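Local coordinates for putative rhamnosidase (Streptomyces avermitilis, PDB 3W5N), which hydrolyses terminal non-reducing alpha-L-rhamnose residues from citrus flavonoids and gum arabic, and carries a calcium-dependent rhamnose-binding module, at residues Val14-Gly19 with Pro105-Thr110; Arg26-Met31 with Ser70-Tyr75; Thr221-Ala226 with Asp266-Pro271. All blocks are in the same frame, centred on the assembly; numbering follows the deposited sequence.

Contact 1. Residues Val14-Gly19 with Pro105-Thr110; sequences VQRPLG and PSWWET. With NA (sodium ion), chain M.
Arg-16 lays the aliphatic part of its side chain over one face of the Trp-107 indole. Its CB sits 3.7 Å from the centroid of the six-membered ring, 14° off the ring normal, and its CD comes within 3.4 Å of Trp-107 NE1. With CG anti to the carbonyl carbon (chi1 -60°) the chain runs across the ring; the bend at chi3 then lifts the guanidinium clear, its plane 55° from that of the indole. Packing stays close further along, where Pro-17 CG presses on Trp-108 CB at 3.6 Å. Leu-18 and Glu-109 lie side by side, Leu-18 CD1 being 3.6 Å from the carboxylate carbon CD of Glu-109, whose oxygens are held by Arg-85 and Arg-320. The backbones run parallel and meet in a single beta bridge: Pro-17 O accepts from Glu-109 N at 3.0 Å, and Gly-19 N gives a weak bond to Glu-109 O. The loop is stitched to strand 106-109, an outermost strand of a four-stranded antiparallel sheet in the N-terminal immunoglobulin-like domain. Water gathers at the two ends. At one, Arg-16 NH1 gives a hydrogen bond of 2.7 Å to a water lying at the guanidinium edge, and this water links on to Ser-106 OG. At the other, Leu-18 O binds a sodium ion at 2.4 Å, with five waters as the ion's other ligands; one of them also accepts from Leu-18 N.

Contact 2. Residues Arg26-Met31 with Ser70-Tyr75; sequences RLSWPM and SVLVPY. With NA (sodium ion), chain L.
Two first torsions bring Ser-28 and Trp-29 onto the segment 70-75. Ser-28 OG stands anti to its carbonyl carbon (chi1 -65°), which aims it at the amide of Leu-72; OG accepts from Leu-72 N at 2.9 Å in a nearly straight bond. In Trp-29, CG lies between the backbone N and the carbonyl carbon (chi1 45°), and the indole folds back alongside Ser-70. Ser-70 CA sits over one face of that ring, 3.9 Å from the centroid of the five-membered part, while Ser-70 CB reaches 3.4 Å from Trp-29 NE1. At the far end of the indole CH2 meets Val-73 CG2 at 3.7 Å. Trp-29 NE1 donates to the Gln-40 side chain, and Ser-70 OG is hydrogen-bonded to Asn-987 ND2. Met-31 CE also packs on Ser-70 CB, at 3.5 Å. A water joins Ser-70 OG to Trp-29 O.

Leu-72 CD2 lies over a face of the Arg-26 guanidinium, near its rim, and that charge forms salt bridges with Glu-12 and with Asp-712 of the catalytic domain. A sodium ion sits on Val-71 O at 2.4 Å, with three waters; one of these also donates to Leu-72 O.

The backbones are tied by Trp-29 N to Ser-70 O and by the antiparallel hydrogen-bonded pair Leu-27 and Val-73. Leu-27 N to Val-73 O is 2.8 Å and almost linear (178°), though the donor stands above the carbonyl plane; Val-73 N returns a bond to Leu-27 O. Leu-72, in a left-handed backbone conformation, and Val-73 both face Leu-27, which makes a G1 beta bulge at the start of strand 73-74 in the immunoglobulin-like domain.

Contact 3. Residues Thr221-Ala226 with Asp266-Pro271; sequences TLAVSA and DGWREP. With RAM (alpha-L-rhamnopyranose), chain F.
Segment 266-271 makes a type I turn from Gly-267 to Glu-270, closed by Glu-270 N to Gly-267 O at 2.8 Å, and its residues 268 to 271 run roughly antiparallel (161°) to residues 221 to 225, with Arg-269 opposite Ala-223 and Pro-271 opposite Thr-221. This is the beta-sandwich of the rhamnose-binding module CBM67: the loop covers the outer side of a five-stranded sheet, while Leu-222 and Val-224 point inward to strand 235-244. Trp-268, its CG held between backbone N and carbonyl carbon (chi1 74°), presents the rim of its indole to the strand. CH2 touches Val-224 C at 3.7 Å with that carbon near the ring plane, and CZ3 meets Ala-223 CB at 3.7 Å. Across one face of the ring runs the extended Arg-269 chain, CG standing 3.5 Å above the plane over the middle of the indole. With an alanine here Ala-223 CB would probably lose part of its apolar cover, and the aliphatic chain of Arg-269, no longer backed by a ring, would be freer to shift.

Thr-221 OG1 packs 3.3 Å from Pro-271 CA. A rhamnose lies near these two residues, and Thr-162 OG1 bonds to both it and Thr-221 OG1, but the sugar's modelled approach to Pro-271 O is too close to trust. The calcium-dependent rhamnose site is a different one: its Asn-228 follows the strand's end at residue 227, about 11 Å from Ser-225 between side chains. One water donates to both Thr-221 O and Arg-269 O. Arg-269 NH1 is anchored to Ser-185 OG and Ala-183 O, while Arg-269 NH2 donates at 2.9 Å to a second water, in the guanidinium plane, which lies 2.8 Å from Ser-225 OG.

Overall arrangement
Contacts 1 and 2 belong to the same N-terminal immunoglobulin-like domain, their centres 13 Å apart, and touch through Trp-108, which packs on Tyr-75 and Leu-27. Contact 2 is the buried one, antiparallel and tied by strong backbone bonds; contact 1, only partly buried, is a single parallel bridge of two bonds, one of them weak. Both send charged or polar side chains to partners in other domains, and each carries a sodium ion on a carbonyl. Contact 3, also partly buried, lies in the carbohydrate-binding module on the opposite side of the chain's centre: a loop on a strand, held by side-chain packing and waters. Tryptophan–arginine packing recurs in contacts 1 and 3, across the segments in one, within a loop in the other.

Contact 1. Residues Val14-Gly19 with Pro105-Thr110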
loop_
_atom_site.group_PDB
_atom_site.type_symbol
_atom_site.label_atom_id
_atom_site.label_comp_id
_atom_site.label_asym_id
_atom_site.label_seq_id
_atom_site.Cartn_x
_atom_site.Cartn_y
_atom_site.Cartn_z
ATOM N N VAL A 14 -5.501 15.162 12.468
ATOM C CA VAL A 14 -6.205 15.766 11.331
ATOM C C VAL A 14 -7.108 16.907 11.780
ATOM O O VAL A 14 -7.517 16.959 12.930
ATOM C CB VAL A 14 -7.039 14.747 10.507
ATOM C CG1 VAL A 14 -6.162 13.625 9.956
ATOM C CG2 VAL A 14 -8.182 14.180 11.334
ATOM N N GLN A 15 -7.421 17.812 10.857
ATOM C CA GLN A 15 -8.475 18.785 11.116
ATOM C C GLN A 15 -9.842 18.129 10.870
ATOM O O GLN A 15 -10.059 17.481 9.840
ATOM C CB GLN A 15 -8.290 20.024 10.229
ATOM C CG GLN A 15 -6.966 20.749 10.461
ATOM C CD GLN A 15 -7.100 22.263 10.379
ATOM O OE1 GLN A 15 -7.465 22.806 9.345
ATOM N NE2 GLN A 15 -6.814 22.947 11.479
ATOM N N ARG A 16 -10.756 18.299 11.817
ATOM C CA ARG A 16 -12.164 17.884 11.642
ATOM C C ARG A 16 -12.365 16.406 11.252
ATOM O O ARG A 16 -13.001 16.115 10.242
ATOM C CB ARG A 16 -12.890 18.794 10.632
ATOM C CG ARG A 16 -12.939 20.275 11.003
ATOM C CD ARG A 16 -13.520 21.122 9.862
ATOM N NE ARG A 16 -12.617 21.142 8.712
ATOM C CZ ARG A 16 -11.591 21.983 8.565
ATOM N NH1 ARG A 16 -11.334 22.923 9.475
ATOM N NH2 ARG A 16 -10.825 21.890 7.489
ATOM N N PRO A 17 -11.844 15.472 12.058
ATOM C CA PRO A 17 -12.089 14.067 11.700
ATOM C C PRO A 17 -13.582 13.739 11.781
ATOM O O PRO A 17 -14.270 14.211 12.679
ATOM C CB PRO A 17 -11.318 13.282 12.755
ATOM C CG PRO A 17 -11.042 14.237 13.876
ATOM C CD PRO A 17 -11.052 15.623 13.290
ATOM N N LEU A 18 -14.054 12.959 10.819
ATOM C CA LEU A 18 -15.446 12.554 10.721
ATOM C C LEU A 18 -15.516 11.041 10.875
ATOM O O LEU A 18 -14.921 10.297 10.086
ATOM C CB LEU A 18 -16.012 12.976 9.358
ATOM C CG LEU A 18 -17.469 12.663 9.013
ATOM C CD1 LEU A 18 -18.426 13.415 9.917
ATOM C CD2 LEU A 18 -17.782 13.043 7.567
ATOM N N GLY A 19 -16.257 10.570 11.873
ATOM C CA GLY A 19 -16.340 9.132 12.125
ATOM C C GLY A 19 -15.134 8.634 12.915
ATOM O O GLY A 19 -14.557 7.603 12.586
ATOM N N PRO A 105 -13.133 27.908 16.869
ATOM C CA PRO A 105 -13.783 26.622 17.176
ATOM C C PRO A 105 -13.609 25.595 16.062
ATOM O O PRO A 105 -13.725 25.918 14.878
ATOM C CB PRO A 105 -15.255 27.006 17.352
ATOM C CG PRO A 105 -15.181 28.421 17.862
ATOM C CD PRO A 105 -14.053 29.042 17.071
ATOM N N SER A 106 -13.273 24.371 16.447
ATOM C CA SER A 106 -13.236 23.290 15.486
ATOM C C SER A 106 -14.115 22.167 15.989
ATOM O O SER A 106 -14.848 22.339 16.972
ATOM C CB SER A 106 -11.807 22.820 15.245
ATOM O OG SER A 106 -11.788 21.973 14.106
ATOM N N TRP A 107 -14.053 21.016 15.327
ATOM C CA TRP A 107 -14.897 19.905 15.741
ATOM C C TRP A 107 -14.283 18.555 15.378
ATOM O O TRP A 107 -13.407 18.473 14.505
ATOM C CB TRP A 107 -16.322 20.045 15.138
ATOM C CG TRP A 107 -16.385 20.134 13.613
ATOM C CD1 TRP A 107 -16.445 21.287 12.852
ATOM C CD2 TRP A 107 -16.408 19.039 12.681
ATOM N NE1 TRP A 107 -16.476 20.965 11.504
ATOM C CE2 TRP A 107 -16.465 19.595 11.373
ATOM C CE3 TRP A 107 -16.378 17.635 12.823
ATOM C CZ2 TRP A 107 -16.497 18.799 10.221
ATOM C CZ3 TRP A 107 -16.392 16.841 11.678
ATOM C CH2 TRP A 107 -16.450 17.427 10.385
ATOM N N TRP A 108 -14.738 17.510 16.068
ATOM C CA TRP A 108 -14.604 16.132 15.565
ATOM C C TRP A 108 -15.965 15.447 15.706
ATOM O O TRP A 108 -16.826 15.900 16.474
ATOM C CB TRP A 108 -13.492 15.336 16.262
ATOM C CG TRP A 108 -13.839 14.790 17.646
ATOM C CD1 TRP A 108 -14.353 13.550 17.950
ATOM C CD2 TRP A 108 -13.695 15.480 18.886
ATOM N NE1 TRP A 108 -14.528 13.433 19.320
ATOM C CE2 TRP A 108 -14.126 14.605 19.915
ATOM C CE3 TRP A 108 -13.223 16.749 19.234
ATOM C CZ2 TRP A 108 -14.097 14.970 21.265
ATOM C CZ3 TRP A 108 -13.192 17.117 20.593
ATOM C CH2 TRP A 108 -13.637 16.230 21.581
ATOM N N GLU A 109 -16.181 14.384 14.941
ATOM C CA GLU A 109 -17.455 13.687 15.021
ATOM C C GLU A 109 -17.237 12.197 15.219
ATOM O O GLU A 109 -16.496 11.552 14.472
ATOM C CB GLU A 109 -18.314 13.964 13.774
ATOM C CG GLU A 109 -19.711 13.353 13.857
ATOM C CD GLU A 109 -20.629 13.752 12.709
ATOM O OE1 GLU A 109 -20.650 14.942 12.316
ATOM O OE2 GLU A 109 -21.367 12.877 12.205
ATOM N N THR A 110 -17.896 11.648 16.229
ATOM C CA THR A 110 -17.781 10.219 16.482
ATOM C C THR A 110 -18.583 9.453 15.454
ATOM O O THR A 110 -19.570 9.969 14.904
ATOM C CB THR A 110 -18.260 9.847 17.907
ATOM O OG1 THR A 110 -19.618 10.271 18.088
ATOM C CG2 THR A 110 -17.386 10.522 18.956
HETATM NA NA NA M . -13.005 9.437 8.871
HETATM O O HOH W 1 -12.616 23.764 11.651
HETATM O O HOH W 2 -11.786 11.033 10.005
HETATM O O HOH W 3 -12.396 7.603 10.359
HETATM O O HOH W 4 -14.482 7.746 7.900
HETATM O O HOH W 5 -11.202 8.777 7.554
HETATM O O HOH W 6 -13.358 11.047 7.155
#

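Contact 2. Residues Arg26-Met31 with Ser70-Tyr75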
loop_
_atom_site.group_PDB
_atom_site.type_symbol
_atom_site.label_atom_id
_atom_site.label_comp_id
_atom_site.label_asym_id
_atom_site.label_seq_id
_atom_site.Cartn_x
_atom_site.Cartn_y
_atom_site.Cartn_z
ATOM N N ARG A 26 -6.954 12.551 20.834
ATOM C CA ARG A 26 -5.807 13.367 21.223
ATOM C C ARG A 26 -5.764 14.682 20.457
ATOM O O ARG A 26 -5.724 14.708 19.226
ATOM C CB ARG A 26 -4.520 12.578 21.035
ATOM C CG ARG A 26 -4.481 11.351 21.955
ATOM C CD ARG A 26 -3.384 10.368 21.540
ATOM N NE ARG A 26 -3.651 9.822 20.213
ATOM C CZ ARG A 26 -2.738 9.194 19.474
ATOM N NH1 ARG A 26 -1.499 9.036 19.922
ATOM N NH2 ARG A 26 -3.061 8.742 18.286
ATOM N N LEU A 27 -5.740 15.766 21.220
ATOM C CA LEU A 27 -5.837 17.125 20.685
ATOM C C LEU A 27 -4.461 17.774 20.594
ATOM O O LEU A 27 -3.623 17.588 21.484
ATOM C CB LEU A 27 -6.702 17.956 21.649
ATOM C CG LEU A 27 -8.027 17.329 22.089
ATOM C CD1 LEU A 27 -8.688 18.223 23.119
ATOM C CD2 LEU A 27 -8.952 17.137 20.915
ATOM N N SER A 28 -4.223 18.566 19.545
ATOM C CA SER A 28 -2.946 19.241 19.420
ATOM C C SER A 28 -3.183 20.693 19.077
ATOM O O SER A 28 -4.143 21.016 18.351
ATOM C CB SER A 28 -2.071 18.604 18.336
ATOM O OG SER A 28 -1.697 17.267 18.661
ATOM N N TRP A 29 -2.313 21.562 19.583
ATOM C CA TRP A 29 -2.388 23.000 19.253
ATOM C C TRP A 29 -1.046 23.658 18.938
ATOM O O TRP A 29 -0.438 24.310 19.795
ATOM C CB TRP A 29 -3.178 23.807 20.302
ATOM C CG TRP A 29 -2.844 23.499 21.734
ATOM C CD1 TRP A 29 -1.877 24.083 22.487
ATOM C CD2 TRP A 29 -3.480 22.524 22.572
ATOM N NE1 TRP A 29 -1.874 23.547 23.756
ATOM C CE2 TRP A 29 -2.847 22.587 23.835
ATOM C CE3 TRP A 29 -4.524 21.601 22.376
ATOM C CZ2 TRP A 29 -3.219 21.764 24.905
ATOM C CZ3 TRP A 29 -4.916 20.788 23.464
ATOM C CH2 TRP A 29 -4.262 20.879 24.702
ATOM N N PRO A 30 -0.590 23.521 17.685
ATOM C CA PRO A 30 0.574 24.295 17.254
ATOM C C PRO A 30 0.314 25.780 17.560
ATOM O O PRO A 30 -0.832 26.249 17.451
ATOM C CB PRO A 30 0.608 24.073 15.738
ATOM C CG PRO A 30 -0.219 22.846 15.494
ATOM C CD PRO A 30 -1.241 22.793 16.581
ATOM N N MET A 31 1.349 26.499 17.964
ATOM C CA MET A 31 1.204 27.906 18.317
ATOM C C MET A 31 2.162 28.734 17.484
ATOM O O MET A 31 3.187 28.240 17.015
ATOM C CB MET A 31 1.458 28.148 19.815
ATOM C CG MET A 31 0.399 27.554 20.739
ATOM S SD MET A 31 1.021 27.276 22.420
ATOM C CE MET A 31 1.845 25.694 22.245
ATOM N N SER A 70 1.352 20.396 24.537
ATOM C CA SER A 70 0.539 20.990 23.480
ATOM C C SER A 70 0.305 20.044 22.308
ATOM O O SER A 70 -0.296 20.438 21.299
ATOM C CB SER A 70 1.187 22.291 22.995
ATOM O OG SER A 70 2.475 22.035 22.437
ATOM N N VAL A 71 0.792 18.813 22.433
ATOM C CA VAL A 71 0.735 17.835 21.345
ATOM C C VAL A 71 0.122 16.548 21.856
ATOM O O VAL A 71 0.581 15.997 22.862
ATOM C CB VAL A 71 2.148 17.576 20.758
ATOM C CG1 VAL A 71 2.183 16.296 19.938
ATOM C CG2 VAL A 71 2.582 18.759 19.895
ATOM N N LEU A 72 -0.898 16.059 21.148
ATOM C CA LEU A 72 -1.550 14.760 21.433
ATOM C C LEU A 72 -2.030 14.642 22.875
ATOM O O LEU A 72 -1.786 13.636 23.566
ATOM C CB LEU A 72 -0.653 13.576 21.013
ATOM C CG LEU A 72 -0.299 13.546 19.511
ATOM C CD1 LEU A 72 0.832 12.552 19.248
ATOM C CD2 LEU A 72 -1.507 13.253 18.625
ATOM N N VAL A 73 -2.704 15.695 23.327
ATOM C CA VAL A 73 -3.253 15.729 24.687
ATOM C C VAL A 73 -4.619 15.048 24.665
ATOM O O VAL A 73 -5.524 15.498 23.958
ATOM C CB VAL A 73 -3.395 17.177 25.208
ATOM C CG1 VAL A 73 -3.933 17.173 26.642
ATOM C CG2 VAL A 73 -2.077 17.926 25.094
ATOM N N PRO A 74 -4.777 13.933 25.413
ATOM C CA PRO A 74 -6.029 13.166 25.306
ATOM C C PRO A 74 -7.214 13.886 25.937
ATOM O O PRO A 74 -7.102 14.451 27.027
ATOM C CB PRO A 74 -5.727 11.865 26.079
ATOM C CG PRO A 74 -4.598 12.211 26.994
ATOM C CD PRO A 74 -3.805 13.301 26.331
ATOM N N TYR A 75 -8.331 13.904 25.223
ATOM C CA TYR A 75 -9.616 14.284 25.805
ATOM C C TYR A 75 -9.840 13.546 27.124
ATOM O O TYR A 75 -9.652 12.338 27.199
ATOM C CB TYR A 75 -10.731 13.951 24.812
ATOM C CG TYR A 75 -12.113 14.069 25.394
ATOM C CD1 TYR A 75 -12.730 15.314 25.519
ATOM C CD2 TYR A 75 -12.798 12.932 25.841
ATOM C CE1 TYR A 75 -14.005 15.431 26.059
ATOM C CE2 TYR A 75 -14.068 13.040 26.398
ATOM C CZ TYR A 75 -14.662 14.286 26.496
ATOM O OH TYR A 75 -15.915 14.401 27.033
HETATM NA NA NA L . 2.023 15.098 24.602
HETATM O O HOH W 7 2.316 23.061 19.978
HETATM O O HOH W 8 0.379 13.891 25.387
HETATM O O HOH W 9 3.175 13.542 25.844
HETATM O O HOH W 10 2.521 13.788 22.837
#

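Contact 3. Residues Thr221-Ala226 with Asp266-Pro271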
loop_
_atom_site.group_PDB
_atom_site.type_symbol
_atom_site.label_atom_id
_atom_site.label_comp_id
_atom_site.label_asym_id
_atom_site.label_seq_id
_atom_site.Cartn_x
_atom_site.Cartn_y
_atom_site.Cartn_z
ATOM N N THR A 221 -19.599 -27.636 -34.875
ATOM C CA THR A 221 -18.567 -28.643 -34.630
ATOM C C THR A 221 -17.496 -28.136 -33.706
ATOM O O THR A 221 -16.823 -27.152 -33.998
ATOM C CB THR A 221 -17.959 -29.142 -35.934
ATOM O OG1 THR A 221 -18.997 -29.783 -36.691
ATOM C CG2 THR A 221 -16.799 -30.143 -35.661
ATOM N N LEU A 222 -17.382 -28.791 -32.555
ATOM C CA LEU A 222 -16.374 -28.459 -31.573
ATOM C C LEU A 222 -15.235 -29.456 -31.737
ATOM O O LEU A 222 -15.475 -30.640 -31.935
ATOM C CB LEU A 222 -16.968 -28.535 -30.153
ATOM C CG LEU A 222 -18.332 -27.859 -29.946
ATOM C CD1 LEU A 222 -18.868 -28.043 -28.529
ATOM C CD2 LEU A 222 -18.239 -26.386 -30.306
ATOM N N ALA A 223 -14.000 -28.970 -31.685
ATOM C CA ALA A 223 -12.830 -29.847 -31.793
ATOM C C ALA A 223 -11.783 -29.410 -30.798
ATOM O O ALA A 223 -11.518 -28.213 -30.639
ATOM C CB ALA A 223 -12.274 -29.853 -33.222
ATOM N N VAL A 224 -11.169 -30.387 -30.134
ATOM C CA VAL A 224 -10.227 -30.108 -29.073
ATOM C C VAL A 224 -9.044 -31.045 -29.249
ATOM O O VAL A 224 -9.233 -32.244 -29.450
ATOM C CB VAL A 224 -10.877 -30.370 -27.683
ATOM C CG1 VAL A 224 -9.845 -30.294 -26.566
ATOM C CG2 VAL A 224 -12.037 -29.403 -27.424
ATOM N N SER A 225 -7.838 -30.487 -29.206
ATOM C CA SER A 225 -6.629 -31.288 -28.972
ATOM C C SER A 225 -6.221 -31.068 -27.521
ATOM O O SER A 225 -6.344 -29.958 -26.992
ATOM C CB SER A 225 -5.491 -30.901 -29.933
ATOM O OG SER A 225 -5.064 -29.555 -29.742
ATOM N N ALA A 226 -5.765 -32.126 -26.863
ATOM C CA ALA A 226 -5.259 -31.994 -25.503
ATOM C C ALA A 226 -4.013 -32.830 -25.371
ATOM O O ALA A 226 -3.918 -33.900 -25.980
ATOM C CB ALA A 226 -6.301 -32.425 -24.481
ATOM N N ASP A 266 -5.331 -33.331 -41.933
ATOM C CA ASP A 266 -5.776 -31.966 -41.751
ATOM C C ASP A 266 -7.191 -31.779 -42.241
ATOM O O ASP A 266 -7.656 -32.483 -43.138
ATOM C CB ASP A 266 -4.794 -30.902 -42.248
ATOM C CG ASP A 266 -4.159 -30.150 -41.091
ATOM O OD1 ASP A 266 -4.887 -29.368 -40.420
ATOM O OD2 ASP A 266 -2.958 -30.378 -40.820
ATOM N N GLY A 267 -7.885 -30.867 -41.580
ATOM C CA GLY A 267 -9.300 -30.688 -41.790
ATOM C C GLY A 267 -10.073 -31.288 -40.638
ATOM O O GLY A 267 -11.293 -31.191 -40.613
ATOM N N TRP A 268 -9.362 -31.904 -39.683
ATOM C CA TRP A 268 -10.012 -32.599 -38.548
ATOM C C TRP A 268 -10.812 -31.677 -37.644
ATOM O O TRP A 268 -11.659 -32.147 -36.884
ATOM C CB TRP A 268 -9.006 -33.410 -37.718
ATOM C CG TRP A 268 -8.135 -32.556 -36.856
ATOM C CD1 TRP A 268 -6.969 -31.930 -37.228
ATOM C CD2 TRP A 268 -8.350 -32.226 -35.480
ATOM N NE1 TRP A 268 -6.456 -31.225 -36.166
ATOM C CE2 TRP A 268 -7.284 -31.388 -35.082
ATOM C CE3 TRP A 268 -9.350 -32.541 -34.547
ATOM C CZ2 TRP A 268 -7.181 -30.871 -33.791
ATOM C CZ3 TRP A 268 -9.249 -32.016 -33.254
ATOM C CH2 TRP A 268 -8.173 -31.192 -32.893
ATOM N N ARG A 269 -10.539 -30.373 -37.696
ATOM C CA ARG A 269 -11.342 -29.422 -36.950
ATOM C C ARG A 269 -12.591 -28.980 -37.711
ATOM O O ARG A 269 -13.455 -28.346 -37.136
ATOM C CB ARG A 269 -10.510 -28.214 -36.511
ATOM C CG ARG A 269 -9.345 -28.567 -35.596
ATOM C CD ARG A 269 -8.629 -27.315 -35.098
ATOM N NE ARG A 269 -7.588 -27.648 -34.127
ATOM C CZ ARG A 269 -7.738 -27.692 -32.791
ATOM N NH1 ARG A 269 -8.902 -27.426 -32.205
ATOM N NH2 ARG A 269 -6.694 -28.024 -32.035
ATOM N N GLU A 270 -12.689 -29.326 -38.994
ATOM C CA GLU A 270 -13.802 -28.832 -39.827
ATOM C C GLU A 270 -15.094 -29.621 -39.625
ATOM O O GLU A 270 -15.043 -30.837 -39.366
ATOM C CB GLU A 270 -13.426 -28.876 -41.314
ATOM C CG GLU A 270 -12.170 -28.092 -41.678
ATOM C CD GLU A 270 -12.284 -26.596 -41.407
ATOM O OE1 GLU A 270 -13.402 -26.039 -41.452
ATOM O OE2 GLU A 270 -11.242 -25.963 -41.152
ATOM N N PRO A 271 -16.254 -28.960 -39.792
ATOM C CA PRO A 271 -17.552 -29.625 -39.672
ATOM C C PRO A 271 -17.702 -30.942 -40.433
ATOM O O PRO A 271 -18.179 -31.912 -39.841
ATOM C CB PRO A 271 -18.527 -28.574 -40.204
ATOM C CG PRO A 271 -17.903 -27.294 -39.775
ATOM C CD PRO A 271 -16.416 -27.490 -39.876
HETATM C C1 RAM F . -22.523 -35.526 -40.991
HETATM C C2 RAM F . -20.996 -35.545 -40.697
HETATM C C3 RAM F . -20.748 -34.148 -40.112
HETATM C C4 RAM F . -21.496 -33.952 -38.784
HETATM C C5 RAM F . -23.010 -34.176 -38.993
HETATM C C6 RAM F . -23.776 -34.217 -37.671
HETATM O O1 RAM F . -22.964 -34.462 -41.868
HETATM O O2 RAM F . -20.921 -36.658 -39.803
HETATM O O3 RAM F . -19.361 -33.819 -39.982
HETATM O O4 RAM F . -21.190 -32.645 -38.258
HETATM O O5 RAM F . -23.264 -35.395 -39.752
HETATM O O HOH W 11 -13.977 -26.926 -34.794
HETATM O O HOH W 12 -3.911 -28.722 -32.157
#